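Long-range contacts in delta-1-pyrroline-5-carboxylate dehydrogenase, mitochondrial (Mus musculus, PDB 4E3X), which oxidises the gamma-semialdehyde of L-glutamate to L-glutamate with NAD+, the second and last step of mitochondrial proline breakdown: residues B[316-321]-B[472-477]; B[401-406]-B[441-446]. All coordinates share one frame; numbering follows the deposited sequence. Where two conformers were deposited one is given.

Contact 1: residues B[316-321]-B[472-477]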
ATOM      1  N   GLY B 316       7.865   2.683  16.213  1.00 12.82           N
ATOM      2  CA  GLY B 316       9.031   2.922  17.052  1.00 11.95           C
ATOM      3  C   GLY B 316      10.314   2.245  16.599  1.00 10.19           C
ATOM      4  O   GLY B 316      10.356   1.575  15.558  1.00 10.17           O
ATOM      5  N   GLY B 317      11.369   2.430  17.384  1.00  9.17           N
ATOM      6  CA  GLY B 317      12.679   1.935  17.010  1.00  9.15           C
ATOM      7  C   GLY B 317      13.620   1.758  18.184  1.00  8.87           C
ATOM      8  O   GLY B 317      13.310   2.147  19.311  1.00 11.40           O
ATOM      9  N   LYS B 318      14.767   1.149  17.914  1.00  7.81           N
ATOM     10  CA  LYS B 318      15.880   1.111  18.857  1.00  8.83           C
ATOM     11  C   LYS B 318      17.070   1.572  18.041  1.00  8.55           C
ATOM     12  O   LYS B 318      17.810   0.767  17.479  1.00 10.40           O
ATOM     13  CB  LYS B 318      16.112  -0.294  19.416  1.00  9.99           C
ATOM     14  CG  LYS B 318      17.170  -0.326  20.521  1.00 10.51           C
ATOM     15  CD  LYS B 318      16.641   0.228  21.845  1.00 10.64           C
ATOM     16  CE  LYS B 318      17.746   0.309  22.891  1.00 10.55           C
ATOM     17  NZ  LYS B 318      17.249   0.874  24.172  1.00 11.82           N
ATOM     18  N   ASN B 319      17.227   2.883  17.951  1.00  8.19           N
ATOM     19  CA  ASN B 319      18.070   3.465  16.918  1.00  8.78           C
ATOM     20  C   ASN B 319      19.524   3.621  17.311  1.00  8.94           C
ATOM     21  O   ASN B 319      19.837   3.837  18.482  1.00  9.99           O
ATOM     22  CB  ASN B 319      17.479   4.799  16.496  1.00  7.97           C
ATOM     23  CG  ASN B 319      15.987   4.703  16.286  1.00  7.64           C
ATOM     24  OD1 ASN B 319      15.522   3.996  15.388  1.00  7.89           O
ATOM     25  ND2 ASN B 319      15.220   5.373  17.138  1.00  8.33           N
ATOM     26  N   PHE B 320      20.405   3.542  16.319  1.00  8.65           N
ATOM     27  CA  PHE B 320      21.848   3.524  16.564  1.00  8.89           C
ATOM     28  C   PHE B 320      22.598   4.736  16.028  1.00  9.53           C
ATOM     29  O   PHE B 320      22.194   5.342  15.036  1.00  9.04           O
ATOM     30  CB  PHE B 320      22.477   2.256  15.960  1.00  9.17           C
ATOM     31  CG  PHE B 320      22.342   2.161  14.459  1.00  9.06           C
ATOM     32  CD1 PHE B 320      23.293   2.733  13.619  1.00  8.71           C
ATOM     33  CD2 PHE B 320      21.265   1.498  13.887  1.00  7.89           C
ATOM     34  CE1 PHE B 320      23.171   2.645  12.232  1.00  8.98           C
ATOM     35  CE2 PHE B 320      21.140   1.405  12.506  1.00  8.19           C
ATOM     36  CZ  PHE B 320      22.091   1.982  11.680  1.00  8.95           C
ATOM     37  N   HIS B 321      23.693   5.074  16.710  1.00  9.30           N
ATOM     38  CA  HIS B 321      24.770   5.865  16.123  1.00  9.39           C
ATOM     39  C   HIS B 321      25.997   4.957  16.098  1.00  9.04           C
ATOM     40  O   HIS B 321      26.460   4.515  17.153  1.00 10.40           O
ATOM     41  CB  HIS B 321      25.085   7.128  16.945  1.00  9.40           C
ATOM     42  CG  HIS B 321      24.132   8.270  16.721  1.00  9.50           C
ATOM     43  ND1 HIS B 321      24.342   9.524  17.256  1.00  9.38           N
ATOM     44  CD2 HIS B 321      22.958   8.347  16.045  1.00  9.03           C
ATOM     45  CE1 HIS B 321      23.351  10.326  16.909  1.00  9.00           C
ATOM     46  NE2 HIS B 321      22.497   9.638  16.168  1.00  9.74           N
ATOM     47  N   SER B 472      21.663  -6.835  13.454  1.00  9.52           N
ATOM     48  CA  SER B 472      20.932  -8.023  13.901  1.00 11.38           C
ATOM     49  C   SER B 472      20.450  -7.992  15.349  1.00 11.77           C
ATOM     50  O   SER B 472      19.622  -8.814  15.740  1.00 13.94           O
ATOM     51  CB  SER B 472      21.796  -9.267  13.707  1.00 12.97           C
ATOM     52  OG  SER B 472      22.853  -9.270  14.650  1.00 14.31           O
ATOM     53  N   THR B 473      20.963  -7.062  16.148  1.00 10.74           N
ATOM     54  CA  THR B 473      20.703  -7.094  17.588  1.00 11.07           C
ATOM     55  C   THR B 473      19.243  -6.831  17.955  1.00 11.09           C
ATOM     56  O   THR B 473      18.691  -7.485  18.848  1.00 12.61           O
ATOM     57  CB  THR B 473      21.635  -6.132  18.351  1.00 11.42           C
ATOM     58  OG1 THR B 473      22.980  -6.617  18.243  1.00 12.80           O
ATOM     59  CG2 THR B 473      21.252  -6.045  19.825  1.00 12.43           C
ATOM     60  N   THR B 474      18.604  -5.898  17.257  1.00 10.01           N
ATOM     61  CA  THR B 474      17.249  -5.501  17.612  1.00  9.49           C
ATOM     62  C   THR B 474      16.232  -5.980  16.589  1.00  8.70           C
ATOM     63  O   THR B 474      16.588  -6.505  15.536  1.00  9.63           O
ATOM     64  CB  THR B 474      17.108  -3.967  17.758  1.00 10.27           C
ATOM     65  OG1 THR B 474      16.880  -3.376  16.469  1.00 10.22           O
ATOM     66  CG2 THR B 474      18.342  -3.368  18.430  1.00 10.60           C
ATOM     67  N   SER B 475      14.960  -5.771  16.902  1.00  9.09           N
ATOM     68  CA  SER B 475      13.888  -6.149  15.994  0.54  9.32           C
ATOM     69  C   SER B 475      13.463  -4.985  15.105  1.00  8.49           C
ATOM     70  O   SER B 475      12.569  -5.131  14.276  1.00  8.79           O
ATOM     71  CB  SER B 475      12.681  -6.628  16.790  0.54 11.04           C
ATOM     72  OG  SER B 475      12.100  -5.548  17.498  0.54 11.93           O
ATOM     73  N   TYR B 476      14.120  -3.839  15.270  1.00  8.11           N
ATOM     74  CA  TYR B 476      13.670  -2.591  14.650  1.00  8.40           C
ATOM     75  C   TYR B 476      14.463  -2.150  13.424  1.00  8.33           C
ATOM     76  O   TYR B 476      15.567  -2.637  13.169  1.00 10.16           O
ATOM     77  CB  TYR B 476      13.686  -1.479  15.698  1.00  8.73           C
ATOM     78  CG  TYR B 476      12.728  -1.684  16.853  1.00  9.59           C
ATOM     79  CD1 TYR B 476      11.363  -1.437  16.701  1.00 11.04           C
ATOM     80  CD2 TYR B 476      13.187  -2.085  18.107  1.00 10.32           C
ATOM     81  CE1 TYR B 476      10.483  -1.591  17.750  1.00 11.57           C
ATOM     82  CE2 TYR B 476      12.308  -2.238  19.176  1.00 12.25           C
ATOM     83  CZ  TYR B 476      10.958  -1.986  18.984  1.00 12.89           C
ATOM     84  OH  TYR B 476      10.063  -2.131  20.018  1.00 14.20           O
ATOM     85  N   GLY B 477      13.897  -1.220  12.660  1.00  7.75           N
ATOM     86  CA  GLY B 477      14.560  -0.757  11.455  1.00  7.85           C
ATOM     87  C   GLY B 477      14.287   0.694  11.122  1.00  7.48           C
ATOM     88  O   GLY B 477      14.124   1.038   9.946  1.00  7.65           O
TER

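Contact 2: residues B[401-406]-B[441-446]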
ATOM      1  N   LYS B 401      12.448   4.479  35.238  1.00 14.93           N
ATOM      2  CA  LYS B 401      13.011   4.195  36.553  1.00 17.01           C
ATOM      3  C   LYS B 401      13.415   2.728  36.683  1.00 17.93           C
ATOM      4  O   LYS B 401      14.460   2.419  37.253  1.00 19.04           O
ATOM      5  CB  LYS B 401      12.004   4.575  37.645  1.00 18.36           C
ATOM      6  CG  LYS B 401      12.514   4.412  39.072  1.00 19.75           C
ATOM      7  CD  LYS B 401      11.525   5.003  40.070  1.00 20.09           C
ATOM      8  N   LYS B 402      12.599   1.828  36.139  1.00 17.74           N
ATOM      9  CA  LYS B 402      12.905   0.398  36.179  1.00 17.81           C
ATOM     10  C   LYS B 402      14.148   0.064  35.353  1.00 16.47           C
ATOM     11  O   LYS B 402      14.962  -0.770  35.743  1.00 16.73           O
ATOM     12  CB  LYS B 402      11.706  -0.423  35.693  1.00 19.15           C
ATOM     13  N   TRP B 403      14.307   0.725  34.215  1.00 15.80           N
ATOM     14  CA  TRP B 403      15.491   0.501  33.394  1.00 16.09           C
ATOM     15  C   TRP B 403      16.755   1.037  34.063  1.00 16.22           C
ATOM     16  O   TRP B 403      17.824   0.438  33.956  1.00 16.53           O
ATOM     17  CB  TRP B 403      15.310   1.090  31.993  1.00 15.61           C
ATOM     18  CG  TRP B 403      14.527   0.198  31.086  1.00 15.55           C
ATOM     19  CD1 TRP B 403      13.241   0.379  30.659  1.00 15.73           C
ATOM     20  CD2 TRP B 403      14.977  -1.027  30.500  1.00 15.64           C
ATOM     21  NE1 TRP B 403      12.866  -0.660  29.838  1.00 15.80           N
ATOM     22  CE2 TRP B 403      13.914  -1.534  29.722  1.00 15.68           C
ATOM     23  CE3 TRP B 403      16.177  -1.741  30.551  1.00 16.84           C
ATOM     24  CZ2 TRP B 403      14.018  -2.725  29.004  1.00 16.42           C
ATOM     25  CZ3 TRP B 403      16.279  -2.923  29.840  1.00 16.97           C
ATOM     26  CH2 TRP B 403      15.206  -3.404  29.077  1.00 17.16           C
ATOM     27  N   LEU B 404      16.631   2.158  34.766  1.00 15.76           N
ATOM     28  CA  LEU B 404      17.759   2.692  35.517  1.00 16.59           C
ATOM     29  C   LEU B 404      18.168   1.720  36.619  1.00 17.90           C
ATOM     30  O   LEU B 404      19.357   1.510  36.864  1.00 18.85           O
ATOM     31  CB  LEU B 404      17.424   4.062  36.111  1.00 16.81           C
ATOM     32  CG  LEU B 404      17.133   5.162  35.085  1.00 17.54           C
ATOM     33  CD1 LEU B 404      16.713   6.449  35.786  1.00 18.41           C
ATOM     34  CD2 LEU B 404      18.342   5.396  34.181  1.00 18.16           C
ATOM     35  N   GLU B 405      17.177   1.118  37.269  1.00 17.88           N
ATOM     36  CA  GLU B 405      17.437   0.138  38.319  1.00 18.99           C
ATOM     37  C   GLU B 405      18.079  -1.114  37.728  1.00 19.33           C
ATOM     38  O   GLU B 405      18.952  -1.724  38.344  1.00 20.60           O
ATOM     39  CB  GLU B 405      16.146  -0.222  39.059  1.00 19.59           C
ATOM     40  N   HIS B 406      17.643  -1.489  36.532  1.00 19.40           N
ATOM     41  CA  HIS B 406      18.239  -2.607  35.811  1.00 19.90           C
ATOM     42  C   HIS B 406      19.713  -2.326  35.537  1.00 21.01           C
ATOM     43  O   HIS B 406      20.561  -3.202  35.703  1.00 21.76           O
ATOM     44  CB  HIS B 406      17.485  -2.856  34.499  1.00 20.18           C
ATOM     45  CG  HIS B 406      18.168  -3.817  33.577  1.00 21.43           C
ATOM     46  ND1 HIS B 406      18.225  -5.173  33.820  1.00 22.71           N
ATOM     47  CD2 HIS B 406      18.827  -3.615  32.412  1.00 21.42           C
ATOM     48  CE1 HIS B 406      18.893  -5.764  32.845  1.00 22.70           C
ATOM     49  NE2 HIS B 406      19.266  -4.841  31.976  1.00 22.66           N
ATOM     50  N   GLU B 441      22.796  -7.100  25.389  1.00 15.49           N
ATOM     51  CA  GLU B 441      22.065  -6.886  26.641  1.00 15.79           C
ATOM     52  C   GLU B 441      20.646  -6.428  26.312  1.00 15.58           C
ATOM     53  O   GLU B 441      20.439  -5.742  25.312  1.00 14.84           O
ATOM     54  CB  GLU B 441      22.762  -5.810  27.485  1.00 16.94           C
ATOM     55  CG  GLU B 441      22.923  -6.140  28.973  1.00 17.85           C
ATOM     56  CD  GLU B 441      21.721  -5.760  29.835  1.00 18.87           C
ATOM     57  OE1 GLU B 441      20.850  -4.979  29.382  1.00 17.89           O
ATOM     58  OE2 GLU B 441      21.656  -6.249  30.985  1.00 20.55           O
ATOM     59  N   PRO B 442      19.659  -6.816  27.137  1.00 15.46           N
ATOM     60  CA  PRO B 442      18.290  -6.342  26.900  1.00 15.79           C
ATOM     61  C   PRO B 442      18.159  -4.824  26.717  1.00 14.54           C
ATOM     62  O   PRO B 442      17.324  -4.387  25.927  1.00 15.73           O
ATOM     63  CB  PRO B 442      17.545  -6.798  28.154  1.00 17.75           C
ATOM     64  CG  PRO B 442      18.251  -8.052  28.545  1.00 18.66           C
ATOM     65  CD  PRO B 442      19.707  -7.843  28.196  1.00 17.64           C
ATOM     66  N   ILE B 443      18.977  -4.036  27.407  1.00 13.61           N
ATOM     67  CA  ILE B 443      18.885  -2.585  27.273  1.00 13.16           C
ATOM     68  C   ILE B 443      19.326  -2.102  25.882  1.00 13.03           C
ATOM     69  O   ILE B 443      19.012  -0.978  25.480  1.00 13.42           O
ATOM     70  CB  ILE B 443      19.671  -1.847  28.391  1.00 12.50           C
ATOM     71  CG1 ILE B 443      19.118  -0.432  28.591  1.00 12.76           C
ATOM     72  CG2 ILE B 443      21.171  -1.828  28.084  1.00 12.80           C
ATOM     73  CD1 ILE B 443      19.734   0.293  29.767  1.00 13.68           C
ATOM     74  N   MET B 444      20.033  -2.962  25.151  1.00 13.44           N
ATOM     75  CA  MET B 444      20.427  -2.663  23.776  1.00 12.85           C
ATOM     76  C   MET B 444      19.319  -3.001  22.777  1.00 12.53           C
ATOM     77  O   MET B 444      19.429  -2.679  21.591  1.00 13.35           O
ATOM     78  CB  MET B 444      21.702  -3.435  23.403  1.00 14.25           C
ATOM     79  CG  MET B 444      22.955  -3.021  24.174  1.00 14.92           C
ATOM     80  SD  MET B 444      23.674  -1.466  23.605  1.00 16.34           S
ATOM     81  CE  MET B 444      24.278  -1.921  21.978  1.00 15.97           C
ATOM     82  N   LYS B 445      18.259  -3.651  23.259  1.00 13.17           N
ATOM     83  CA  LYS B 445      17.214  -4.188  22.381  1.00 14.70           C
ATOM     84  C   LYS B 445      15.856  -3.508  22.543  1.00 13.98           C
ATOM     85  O   LYS B 445      15.119  -3.346  21.575  1.00 14.90           O
ATOM     86  CB  LYS B 445      17.035  -5.687  22.631  1.00 15.68           C
ATOM     87  CG  LYS B 445      18.202  -6.560  22.197  1.00 17.41           C
ATOM     88  CD  LYS B 445      17.985  -8.000  22.650  1.00 19.61           C
ATOM     89  CE  LYS B 445      19.109  -8.917  22.200  1.00 22.36           C
ATOM     90  NZ  LYS B 445      18.977  -9.291  20.765  1.00 24.46           N
ATOM     91  N   GLU B 446      15.517  -3.126  23.768  1.00 13.80           N
ATOM     92  CA  GLU B 446      14.162  -2.670  24.063  1.00 14.11           C
ATOM     93  C   GLU B 446      14.026  -1.150  24.063  1.00 12.15           C
ATOM     94  O   GLU B 446      14.867  -0.437  24.616  1.00 12.57           O
ATOM     95  CB  GLU B 446      13.678  -3.270  25.387  1.00 16.85           C
ATOM     96  CG  GLU B 446      13.743  -4.790  25.396  1.00 20.50           C
ATOM     97  CD  GLU B 446      13.271  -5.397  26.698  1.00 25.01           C
ATOM     98  OE1 GLU B 446      12.223  -4.956  27.216  1.00 26.60           O
ATOM     99  OE2 GLU B 446      13.952  -6.315  27.202  1.00 27.93           O
TER

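Contact 1: residues B[316-321]-B[472-477]
Gly316 meets the Tyr476 ring through its carbonyl oxygen, O lying 3.4 Å from Tyr476 CD1 and oblique to the ring. At its backbone angles a CB would collide with the carbonyl oxygen before it, a collision that glycine avoids. Gly317, whose N is hydrogen-bonded to the NAD+-binding Glu447, passes over one face of the same ring: Gly317 CA stands 4.0 Å from the Tyr476 ring centroid, 28° off the normal, a CH-pi contact that needs no side chain on the glycine. Lys318 then flanks the ring, its CB 3.7 Å from Tyr476 CD2. Its CG lies 3.9 Å from Thr474 CG2, the two side chains crossing at about a right angle, before a bend at chi2 (75°) leads the amine away to the carbonyl of Glu446. Thr474 also shapes its own loop, because its OG1 accepts from Tyr476 N at 3.0 Å, an ST turn that helps set the backbone bearing the ring. Cutting Tyr476 back to an alanine would probably strip Gly317 of its CH-pi partner and open a gap beside Gly316 and the CB of Lys318. No hydrogen bond joins the two segments themselves. Farther along, strand 319-323 pairs parallel with strand 476-483, as in the backbone bonding of Phe320 with Ala481, and with strand 351-357, within the mixed sheet of the catalytic domain.

Contact 2: residues B[401-406]-B[441-446]
Trp403 reaches from helix 394-409 to the turn at Pro442, Ile443 and Glu446. From CB, which points toward the turn, CG is set anti to the carbonyl carbon (chi1 -81°), a rotation that carries the indole across to the loop with its six-membered ring leading. CE3 comes first, 3.8 Å from Ile443 CG1, with the two side chains sliding past each other in opposite directions. Next, CZ3 lies 3.7 Å from Ile443 CA, which sits oblique to the ring. At the far end CH2 is 3.7 Å from Glu446 CD and also touches the ring of Pro442 at CB, while CZ2 meets Glu446 OE1 at 3.4 Å. This carboxylate lies at the indole edge, near its plane, and is turned 83° against it, so it faces ring C-H groups rather than the pi cloud.

The receiving segment belongs to the loop between strands 428-436 and 452-458 of the aldehyde dehydrogenase fold, and it leads straight into the NAD+-binding Glu447. Residues 442-444 have helical backbone angles, and Pro442 O accepts from both Lys445 N and Glu446 N.

Nearly one helical turn on from the indole, His406 donates through NE2 to Glu441 OE1 at 3.0 Å. The bond is nearly straight (169°), lies in the imidazole plane and uses the syn lone pair of Glu441 OE1; a second, weak one reaches OE2. OE1 is gripped twice, since Ile443 N meets it at 2.9 Å nearly along its C-O axis, tying the glutamate to its own turn. OE2 additionally bonds Ser410 OG, just beyond the end of the helix.

How the contacts relate
Contact 2 is nested in the chain loop closed by contact 1, and their centres lie about 14 Å apart. Two lysines join them in opposite senses. Lys318 NZ of contact 1 probably donates to Glu446 O at 2.8 Å and also lies 2.9 Å from Ile443 O, while Lys445 NZ of contact 2 probably donates to Thr473 O at 2.6 Å. Contact 1 borders the catalytic centre: Gly316 lies about 4 Å from the side chains of the nucleophile Cys348 and the NAD+-binding Glu447, and bound proline is about 7 Å from the side chain of Tyr476. Contact 2 lies farther out and approaches the site through Glu446, next in sequence to Glu447, their side chains about 6 Å apart.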